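Local coordinates for protein major centromere autoantigen B (Homo sapiens, PDB 1UFI) that is a centromeric DNA-binding protein that dimerizes through this domain, at residues M13-T24 / I36-V44. Residues are numbered along the deposited sequence; the frame is centred on the assembly and turned at random.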
ATOM      1  N   MET A  13       5.196  -6.880   3.518  1.00 16.74           N
ATOM      2  CA  MET A  13       5.663  -6.811   2.141  1.00 17.86           C
ATOM      3  C   MET A  13       4.940  -7.786   1.246  1.00 17.07           C
ATOM      4  O   MET A  13       4.767  -7.492   0.050  1.00 17.60           O
ATOM      5  CB  MET A  13       7.201  -6.976   2.063  1.00 18.08           C
ATOM      6  CG  MET A  13       7.901  -5.916   2.879  1.00 19.44           C
ATOM      7  SD  MET A  13       7.381  -4.128   2.501  1.00 21.00           S
ATOM      8  CE  MET A  13       7.939  -4.092   1.196  1.00 13.60           C
ATOM      9  N   ALA A  14       4.582  -8.952   1.800  1.00 18.27           N
ATOM     10  CA  ALA A  14       3.769  -9.933   1.059  1.00 18.19           C
ATOM     11  C   ALA A  14       2.436  -9.306   0.683  1.00 18.72           C
ATOM     12  O   ALA A  14       1.995  -9.379  -0.465  1.00 17.72           O
ATOM     13  CB  ALA A  14       3.567 -11.223   1.878  1.00 18.66           C
ATOM     14  N   TYR A  15       1.806  -8.702   1.673  1.00 17.07           N
ATOM     15  CA  TYR A  15       0.504  -7.964   1.505  1.00 17.15           C
ATOM     16  C   TYR A  15       0.662  -6.849   0.492  1.00 16.50           C
ATOM     17  O   TYR A  15      -0.154  -6.644  -0.361  1.00 15.72           O
ATOM     18  CB  TYR A  15       0.077  -7.376   2.820  1.00 16.19           C
ATOM     19  CG  TYR A  15      -0.129  -8.422   3.932  1.00 15.97           C
ATOM     20  CD1 TYR A  15      -0.346  -9.766   3.627  1.00 19.80           C
ATOM     21  CD2 TYR A  15      -0.116  -8.023   5.248  1.00 18.03           C
ATOM     22  CE1 TYR A  15      -0.526 -10.721   4.678  1.00 22.17           C
ATOM     23  CE2 TYR A  15      -0.298  -8.951   6.275  1.00 20.70           C
ATOM     24  CZ  TYR A  15      -0.497 -10.249   5.984  1.00 19.59           C
ATOM     25  OH  TYR A  15      -0.686 -11.084   7.075  1.00 29.04           O
ATOM     26  N   PHE A  16       1.725  -6.063   0.609  1.00 17.14           N
ATOM     27  CA  PHE A  16       1.974  -5.023  -0.369  1.00 14.73           C
ATOM     28  C   PHE A  16       2.123  -5.517  -1.819  1.00 15.61           C
ATOM     29  O   PHE A  16       1.624  -4.879  -2.781  1.00 17.15           O
ATOM     30  CB  PHE A  16       3.238  -4.195   0.022  1.00 13.93           C
ATOM     31  CG  PHE A  16       3.380  -2.984  -0.851  1.00 18.37           C
ATOM     32  CD1 PHE A  16       4.194  -2.977  -1.961  1.00 19.00           C
ATOM     33  CD2 PHE A  16       2.540  -1.885  -0.588  1.00 18.75           C
ATOM     34  CE1 PHE A  16       4.203  -1.836  -2.817  1.00 18.26           C
ATOM     35  CE2 PHE A  16       2.590  -0.737  -1.392  1.00 22.64           C
ATOM     36  CZ  PHE A  16       3.400  -0.750  -2.532  1.00 21.69           C
ATOM     37  N   ALA A  17       2.754  -6.685  -1.983  1.00 15.68           N
ATOM     38  CA  ALA A  17       2.868  -7.340  -3.286  1.00 16.37           C
ATOM     39  C   ALA A  17       1.456  -7.618  -3.878  1.00 17.11           C
ATOM     40  O   ALA A  17       1.231  -7.418  -5.067  1.00 17.85           O
ATOM     41  CB  ALA A  17       3.730  -8.641  -3.160  1.00 17.31           C
ATOM     42  N   MET A  18       0.533  -8.010  -3.013  1.00 16.20           N
ATOM     43  CA  MET A  18      -0.817  -8.318  -3.431  1.00 16.31           C
ATOM     44  C   MET A  18      -1.564  -7.003  -3.747  1.00 16.01           C
ATOM     45  O   MET A  18      -2.337  -6.959  -4.692  1.00 17.67           O
ATOM     46  CB  MET A  18      -1.545  -9.132  -2.328  1.00 17.49           C
ATOM     47  CG  MET A  18      -0.966 -10.533  -2.158  1.00 18.04           C
ATOM     48  SD  MET A  18      -1.201 -11.559  -3.649  1.00 21.84           S
ATOM     49  CE  MET A  18      -0.103 -11.643  -4.076  1.00 18.24           C
ATOM     50  N   VAL A  19      -1.366  -5.952  -2.955  1.00 15.25           N
ATOM     51  CA  VAL A  19      -1.902  -4.613  -3.310  1.00 16.65           C
ATOM     52  C   VAL A  19      -1.400  -4.184  -4.720  1.00 16.39           C
ATOM     53  O   VAL A  19      -2.199  -3.658  -5.525  1.00 18.01           O
ATOM     54  CB  VAL A  19      -1.513  -3.505  -2.253  1.00 14.84           C
ATOM     55  CG1 VAL A  19      -1.959  -2.113  -2.752  1.00 17.16           C
ATOM     56  CG2 VAL A  19      -2.038  -3.826  -0.859  1.00 15.50           C
ATOM     57  N   LYS A  20      -0.106  -4.373  -5.001  1.00 18.73           N
ATOM     58  CA  LYS A  20       0.460  -4.015  -6.299  1.00 18.97           C
ATOM     59  C   LYS A  20      -0.159  -4.899  -7.435  1.00 19.86           C
ATOM     60  O   LYS A  20      -0.463  -4.412  -8.532  1.00 19.89           O
ATOM     61  CB  LYS A  20       2.041  -4.072  -6.204  1.00 19.47           C
ATOM     62  CG  LYS A  20       2.838  -3.749  -7.498  1.00 21.47           C
ATOM     63  CD  LYS A  20       4.303  -3.412  -7.110  1.00 26.30           C
ATOM     64  CE  LYS A  20       5.087  -4.572  -6.568  1.00 30.73           C
ATOM     65  NZ  LYS A  20       6.578  -4.222  -6.550  1.00 33.19           N
ATOM     66  N   ARG A  21      -0.398  -6.154  -7.125  1.00 18.94           N
ATOM     67  CA  ARG A  21      -0.970  -7.102  -8.097  1.00 22.15           C
ATOM     68  C   ARG A  21      -2.368  -6.657  -8.461  1.00 20.37           C
ATOM     69  O   ARG A  21      -2.782  -6.723  -9.650  1.00 21.36           O
ATOM     70  CB  ARG A  21      -0.982  -8.521  -7.523  1.00 22.67           C
ATOM     71  CG  ARG A  21      -1.988  -9.421  -8.224  1.00 31.39           C
ATOM     72  CD  ARG A  21      -1.685 -10.883  -8.081  1.00 41.58           C
ATOM     73  NE  ARG A  21      -0.292 -11.078  -7.742  1.00 45.78           N
ATOM     74  CZ  ARG A  21       0.292 -12.252  -7.564  1.00 46.04           C
ATOM     75  NH1 ARG A  21       1.523 -12.494  -8.001  1.00 47.39           N
ATOM     76  NH2 ARG A  21      -0.378 -13.198  -6.949  1.00 46.16           N
ATOM     77  N   TYR A  22      -3.096  -6.190  -7.456  1.00 19.41           N
ATOM     78  CA  TYR A  22      -4.444  -5.683  -7.657  1.00 18.32           C
ATOM     79  C   TYR A  22      -4.476  -4.421  -8.534  1.00 19.26           C
ATOM     80  O   TYR A  22      -5.160  -4.355  -9.596  1.00 20.16           O
ATOM     81  CB  TYR A  22      -5.188  -5.476  -6.312  1.00 17.27           C
ATOM     82  CG  TYR A  22      -6.551  -4.864  -6.470  1.00 17.76           C
ATOM     83  CD1 TYR A  22      -7.643  -5.670  -6.830  1.00 21.58           C
ATOM     84  CD2 TYR A  22      -6.754  -3.493  -6.307  1.00 17.29           C
ATOM     85  CE1 TYR A  22      -8.856  -5.118  -7.000  1.00 20.57           C
ATOM     86  CE2 TYR A  22      -8.023  -2.935  -6.439  1.00 16.50           C
ATOM     87  CZ  TYR A  22      -9.045  -3.794  -6.845  1.00 19.31           C
ATOM     88  OH  TYR A  22     -10.290  -3.269  -7.029  1.00 22.52           O
ATOM     89  N   LEU A  23      -3.706  -3.445  -8.142  1.00 19.55           N
ATOM     90  CA  LEU A  23      -3.666  -2.166  -8.815  1.00 19.65           C
ATOM     91  C   LEU A  23      -3.189  -2.278 -10.241  1.00 19.95           C
ATOM     92  O   LEU A  23      -3.814  -1.691 -11.133  1.00 19.56           O
ATOM     93  CB  LEU A  23      -2.704  -1.266  -8.024  1.00 21.18           C
ATOM     94  CG  LEU A  23      -3.225   0.079  -7.587  1.00 25.50           C
ATOM     95  CD1 LEU A  23      -4.766   0.313  -7.698  1.00 23.76           C
ATOM     96  CD2 LEU A  23      -2.571   0.444  -6.218  1.00 23.86           C
ATOM     97  N   THR A  24      -2.094  -2.999 -10.474  1.00 21.62           N
ATOM     98  CA  THR A  24      -1.573  -3.153 -11.855  1.00 22.05           C
ATOM     99  C   THR A  24      -2.428  -4.134 -12.693  1.00 22.54           C
ATOM    100  O   THR A  24      -2.074  -4.426 -13.832  1.00 24.04           O
ATOM    101  CB  THR A  24      -0.092  -3.646 -11.854  1.00 22.59           C
ATOM    102  OG1 THR A  24      -0.035  -4.907 -11.189  1.00 24.38           O
ATOM    103  CG2 THR A  24       0.749  -2.742 -11.023  1.00 24.62           C
ATOM    104  N   ILE A  36       2.767   3.734  -6.089  1.00 15.79           N
ATOM    105  CA  ILE A  36       3.175   2.385  -5.665  1.00 14.37           C
ATOM    106  C   ILE A  36       4.648   2.352  -5.273  1.00 16.21           C
ATOM    107  O   ILE A  36       4.985   1.871  -4.182  1.00 16.08           O
ATOM    108  CB  ILE A  36       2.924   1.366  -6.781  1.00 13.53           C
ATOM    109  CG1 ILE A  36       1.430   1.191  -6.899  1.00 17.03           C
ATOM    110  CG2 ILE A  36       3.542   0.003  -6.404  1.00 13.13           C
ATOM    111  CD1 ILE A  36       1.034   0.352  -8.201  1.00 16.95           C
ATOM    112  N   LEU A  37       5.488   2.862  -6.182  1.00 16.49           N
ATOM    113  CA  LEU A  37       6.948   2.803  -6.003  1.00 16.77           C
ATOM    114  C   LEU A  37       7.405   3.626  -4.775  1.00 14.80           C
ATOM    115  O   LEU A  37       8.276   3.141  -4.084  1.00 15.58           O
ATOM    116  CB  LEU A  37       7.693   3.205  -7.276  1.00 18.77           C
ATOM    117  CG  LEU A  37       7.795   1.994  -8.258  1.00 21.90           C
ATOM    118  CD1 LEU A  37       7.655   2.389  -9.699  1.00 31.35           C
ATOM    119  CD2 LEU A  37       9.103   1.265  -8.124  1.00 28.50           C
ATOM    120  N   HIS A  38       6.758   4.764  -4.519  1.00 15.18           N
ATOM    121  CA  HIS A  38       7.031   5.555  -3.313  1.00 15.96           C
ATOM    122  C   HIS A  38       6.655   4.814  -2.033  1.00 15.67           C
ATOM    123  O   HIS A  38       7.422   4.795  -1.072  1.00 17.00           O
ATOM    124  CB  HIS A  38       6.401   6.950  -3.412  1.00 16.03           C
ATOM    125  CG  HIS A  38       7.204   7.869  -4.288  1.00 22.15           C
ATOM    126  ND1 HIS A  38       8.344   8.518  -3.831  1.00 25.13           N
ATOM    127  CD2 HIS A  38       7.125   8.125  -5.615  1.00 21.69           C
ATOM    128  CE1 HIS A  38       8.875   9.206  -4.840  1.00 24.58           C
ATOM    129  NE2 HIS A  38       8.154   8.983  -5.930  1.00 28.32           N
ATOM    130  N   LEU A  39       5.469   4.230  -1.977  1.00 15.84           N
ATOM    131  CA  LEU A  39       5.087   3.532  -0.720  1.00 15.98           C
ATOM    132  C   LEU A  39       5.967   2.306  -0.433  1.00 15.95           C
ATOM    133  O   LEU A  39       6.341   2.059   0.712  1.00 17.40           O
ATOM    134  CB  LEU A  39       3.570   3.236  -0.712  1.00 14.85           C
ATOM    135  CG  LEU A  39       3.140   2.858   0.701  1.00 18.07           C
ATOM    136  CD1 LEU A  39       3.361   3.989   1.640  1.00 18.69           C
ATOM    137  CD2 LEU A  39       1.630   2.447   0.591  1.00 18.88           C
ATOM    138  N   GLU A  40       6.343   1.590  -1.486  1.00 16.18           N
ATOM    139  CA  GLU A  40       7.196   0.396  -1.379  1.00 17.15           C
ATOM    140  C   GLU A  40       8.531   0.823  -0.774  1.00 17.94           C
ATOM    141  O   GLU A  40       9.072   0.134   0.111  1.00 16.40           O
ATOM    142  CB  GLU A  40       7.438  -0.257  -2.730  1.00 18.21           C
ATOM    143  CG  GLU A  40       8.075  -1.614  -2.545  1.00 19.16           C
ATOM    144  CD  GLU A  40       8.173  -2.434  -3.840  1.00 23.70           C
ATOM    145  OE1 GLU A  40       9.257  -2.989  -4.137  1.00 26.74           O
ATOM    146  OE2 GLU A  40       7.182  -2.524  -4.607  1.00 25.49           O
ATOM    147  N   HIS A  41       9.010   1.986  -1.226  1.00 16.29           N
ATOM    148  CA  HIS A  41      10.300   2.511  -0.796  1.00 18.29           C
ATOM    149  C   HIS A  41      10.223   2.857   0.658  1.00 18.29           C
ATOM    150  O   HIS A  41      11.082   2.421   1.415  1.00 18.73           O
ATOM    151  CB  HIS A  41      10.671   3.761  -1.588  1.00 17.48           C
ATOM    152  CG  HIS A  41      11.945   4.389  -1.126  1.00 22.30           C
ATOM    153  ND1 HIS A  41      13.173   4.012  -1.617  1.00 28.04           N
ATOM    154  CD2 HIS A  41      12.177   5.353  -0.209  1.00 24.94           C
ATOM    155  CE1 HIS A  41      14.115   4.715  -1.011  1.00 24.94           C
ATOM    156  NE2 HIS A  41      13.544   5.526  -0.145  1.00 22.74           N
ATOM    157  N   ASP A  42       9.124   3.518   1.063  1.00 17.98           N
ATOM    158  CA  ASP A  42       8.963   3.950   2.456  1.00 17.80           C
ATOM    159  C   ASP A  42       8.945   2.699   3.315  1.00 19.45           C
ATOM    160  O   ASP A  42       9.569   2.658   4.398  1.00 19.14           O
ATOM    161  CB  ASP A  42       7.626   4.725   2.704  1.00 19.86           C
ATOM    162  CG  ASP A  42       7.576   6.074   2.013  1.00 21.40           C
ATOM    163  OD1 ASP A  42       8.638   6.711   1.827  1.00 23.25           O
ATOM    164  OD2 ASP A  42       6.502   6.560   1.608  1.00 22.03           O
ATOM    165  N   LEU A  43       8.179   1.674   2.894  1.00 16.23           N
ATOM    166  CA  LEU A  43       8.063   0.441   3.685  1.00 14.96           C
ATOM    167  C   LEU A  43       9.466  -0.164   3.967  1.00 16.66           C
ATOM    168  O   LEU A  43       9.709  -0.571   5.106  1.00 18.68           O
ATOM    169  CB  LEU A  43       7.221  -0.573   2.950  1.00 13.17           C
ATOM    170  CG  LEU A  43       5.725  -0.330   3.085  1.00 15.46           C
ATOM    171  CD1 LEU A  43       5.036  -1.096   1.884  1.00 14.12           C
ATOM    172  CD2 LEU A  43       5.236  -0.858   4.432  1.00 17.26           C
ATOM    173  N   VAL A  44      10.337  -0.172   2.963  1.00 17.43           N
ATOM    174  CA  VAL A  44      11.684  -0.762   3.106  1.00 18.92           C
ATOM    175  C   VAL A  44      12.547   0.157   3.928  1.00 19.87           C
ATOM    176  O   VAL A  44      13.322  -0.286   4.795  1.00 22.21           O
ATOM    177  CB  VAL A  44      12.323  -0.938   1.763  1.00 19.71           C
ATOM    178  CG1 VAL A  44      13.874  -1.105   1.884  1.00 22.48           C
ATOM    179  CG2 VAL A  44      11.593  -2.091   1.009  1.00 21.21           C
TER
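F16 of helix 9-23 enters helix 30-49 as a knob into the hole formed by I36, L39, E40 and L43, a compact illustration of how the two helices of an antiparallel alpha-helical hairpin interlock. The short helical segments run at 179° to each other, their axes 11.4 Å apart, and the F16 ring bridges much of that gap. CG, anti to the backbone N (chi1 -171°), carries the ring into the hole. Each wall of the hole then meets a different part of it. L43 lays its CD1 methyl over one face, 4.0 Å from the ring centroid in a CH-pi contact, while L39 brings CD2 obliquely against CE2. Oxygens lie at the ring edge instead: I36 O is 3.5 Å from F16 CZ, and E40 OE2 also sits near the ring plane, beside CE1, with the carboxylate turned 74° from the ring.

That same carboxylate oxygen carries the polar link. K20 NZ donates to E40 OE2 at 2.7 Å, a salt bridge on the syn lone pair, which probably tempers the charge next to the aromatic edge. Its lysine chain is bent at chi3, and the aliphatic part crosses I36, where K20 CD touches I36 CG2 at 3.6 Å. I36 uses its other branch for L23, the two side chains sliding past each other in opposite directions around I36 CD1.

L23 also packs on L39 of the second subunit, joining the hairpin core to the dimer interface, consistent with a four-helix bundle. D42 OD2 is hydrogen-bonded to H35 ND1 of that subunit. M13, at the start of segment 13-24, bent at chi2 and chi3, runs antiparallel to the L43 side chain and rests its SD 3.6 Å from L43 CB.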